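Local coordinates for putative ferredoxin (Rhodopseudomonas palustris, PDB 4OV1), which binds a three-iron, four-sulfur cluster and probably carries electrons as a small ferredoxin, at residues L5-D10 with G42-D47. Numbering follows the deposited sequence.
Sequences LTIHVD and GVVPAD
Thr6 and Val43 face each other as a non-hydrogen-bonded antiparallel pair, their CA atoms 4.4 Å apart, and form a single bridge. The hydrogen bonds lie on either side of it. Val44 N donates to Leu5 O at 2.8 Å and nearly straight, 165° at the hydrogen. The companion bond is longer and more bent: Ile7 N reaches Gly42 O at 3.1 Å, with 139° at the hydrogen. Each acceptor also receives a CA-H from the central pair, Val43 CA lying 3.4 Å from Leu5 O and Thr6 CA 3.2 Å from Gly42 O. Gly42 turns the chain into the bridge with a positive phi, which glycine adopts readily.

Side chains sort onto two faces. On the buried one, Val44 CG2 lies 3.9 Å from Leu5 CB and also meets Ile7 CG1; with CG1 of Val44 anti to the backbone N (chi1 -174°), CG2 falls beside that N and lies against both strand residues. On the other face the methyls Thr6 CG2 and Val43 CG2 touch at 4.0 Å, while Thr6 OG1 hydrogen-bonds Thr67 OG1. Farther along strand 5-9, the iron-sulfur cluster, which Val9 touches, lies about 9 Å from the side chain of Ile7.

Thr67 belongs to strand 64-68, the antiparallel partner of strand 5-9, so the loop before helix 49-58 lines the opposite edge of strand 5-9. Helix 49-58 packs against the buried face: Leu5 and Val44 both rest on Ile49, and Ile7 on Ala52.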
loop_
_atom_site.group_PDB
_atom_site.type_symbol
_atom_site.label_atom_id
_atom_site.label_comp_id
_atom_site.label_asym_id
_atom_site.label_seq_id
_atom_site.Cartn_x
_atom_site.Cartn_y
_atom_site.Cartn_z
ATOM N N LEU A 5 7.392 9.841 4.296
ATOM C CA LEU A 5 6.945 8.485 4.259
ATOM C C LEU A 5 6.968 7.877 2.887
ATOM O O LEU A 5 6.681 8.491 1.920
ATOM C CB LEU A 5 5.545 8.338 4.857
ATOM C CG LEU A 5 5.175 8.847 6.239
ATOM C CD1 LEU A 5 3.744 8.685 6.460
ATOM C CD2 LEU A 5 5.910 8.146 7.299
ATOM N N THR A 6 7.319 6.618 2.846
ATOM C CA THR A 6 7.179 5.802 1.637
ATOM C C THR A 6 6.487 4.469 1.950
ATOM O O THR A 6 6.471 4.028 3.101
ATOM C CB THR A 6 8.536 5.563 0.918
ATOM O OG1 THR A 6 9.372 4.697 1.699
ATOM C CG2 THR A 6 9.254 6.888 0.651
ATOM N N ILE A 7 5.918 3.835 0.924
ATOM C CA ILE A 7 5.131 2.610 1.100
ATOM C C ILE A 7 5.719 1.433 0.339
ATOM O O ILE A 7 6.113 1.577 -0.802
ATOM C CB ILE A 7 3.654 2.830 0.682
ATOM C CG1 ILE A 7 2.902 3.555 1.797
ATOM C CG2 ILE A 7 2.949 1.525 0.483
ATOM C CD1 ILE A 7 1.412 3.645 1.585
ATOM N N HIS A 8 5.788 0.270 0.979
ATOM C CA HIS A 8 6.221 -0.953 0.310
ATOM C C HIS A 8 5.264 -2.140 0.483
ATOM O O HIS A 8 4.840 -2.432 1.596
ATOM C CB HIS A 8 7.579 -1.376 0.840
ATOM C CG HIS A 8 8.041 -2.702 0.317
ATOM N ND1 HIS A 8 8.163 -2.970 -1.029
ATOM C CD2 HIS A 8 8.401 -3.838 0.962
ATOM C CE1 HIS A 8 8.579 -4.213 -1.191
ATOM N NE2 HIS A 8 8.733 -4.761 0.003
ATOM N N VAL A 9 4.952 -2.853 -0.595
ATOM C CA VAL A 9 4.210 -4.111 -0.461
ATOM C C VAL A 9 5.104 -5.353 -0.564
ATOM O O VAL A 9 5.770 -5.553 -1.567
ATOM C CB VAL A 9 3.105 -4.250 -1.523
ATOM C CG1 VAL A 9 2.378 -5.555 -1.327
ATOM C CG2 VAL A 9 2.141 -3.088 -1.454
ATOM N N ASP A 10 5.101 -6.192 0.468
ATOM C CA ASP A 10 5.834 -7.454 0.431
ATOM C C ASP A 10 5.039 -8.480 -0.372
ATOM O O ASP A 10 3.978 -8.963 0.054
ATOM C CB ASP A 10 6.092 -7.960 1.852
ATOM C CG ASP A 10 7.053 -9.149 1.908
ATOM O OD1 ASP A 10 7.711 -9.317 2.962
ATOM O OD2 ASP A 10 7.151 -9.920 0.933
ATOM N N GLY A 42 6.203 6.205 -4.682
ATOM C CA GLY A 42 6.236 5.547 -3.388
ATOM C C GLY A 42 6.094 6.521 -2.233
ATOM O O GLY A 42 5.634 6.156 -1.156
ATOM N N VAL A 43 6.497 7.765 -2.463
ATOM C CA VAL A 43 6.409 8.824 -1.447
ATOM C C VAL A 43 4.959 9.204 -1.129
ATOM O O VAL A 43 4.160 9.418 -2.036
ATOM C CB VAL A 43 7.192 10.094 -1.882
ATOM C CG1 VAL A 43 6.957 11.239 -0.892
ATOM C CG2 VAL A 43 8.662 9.787 -1.992
ATOM N N VAL A 44 4.623 9.290 0.154
ATOM C CA VAL A 44 3.242 9.586 0.548
ATOM C C VAL A 44 2.965 11.090 0.625
ATOM O O VAL A 44 3.553 11.796 1.456
ATOM C CB VAL A 44 2.875 8.950 1.899
ATOM C CG1 VAL A 44 1.402 9.170 2.185
ATOM C CG2 VAL A 44 3.196 7.469 1.903
ATOM N N PRO A 45 2.067 11.583 -0.250
ATOM C CA PRO A 45 1.633 12.987 -0.286
ATOM C C PRO A 45 0.919 13.329 1.011
ATOM O O PRO A 45 0.401 12.419 1.658
ATOM C CB PRO A 45 0.640 13.016 -1.456
ATOM C CG PRO A 45 1.035 11.871 -2.297
ATOM C CD PRO A 45 1.455 10.804 -1.337
ATOM N N ALA A 46 0.895 14.608 1.376
ATOM C CA ALA A 46 0.388 15.027 2.677
ATOM C C ALA A 46 -1.083 14.657 2.863
ATOM O O ALA A 46 -1.481 14.219 3.935
ATOM C CB ALA A 46 0.607 16.512 2.876
ATOM N N ASP A 47 -1.875 14.801 1.806
ATOM C CA ASP A 47 -3.302 14.449 1.844
ATOM C C ASP A 47 -3.638 12.946 1.859
ATOM O O ASP A 47 -4.795 12.581 2.076
ATOM C CB ASP A 47 -4.055 15.140 0.708
ATOM C CG ASP A 47 -3.423 14.886 -0.651
ATOM O OD1 ASP A 47 -2.702 13.876 -0.801
ATOM O OD2 ASP A 47 -3.650 15.698 -1.572
#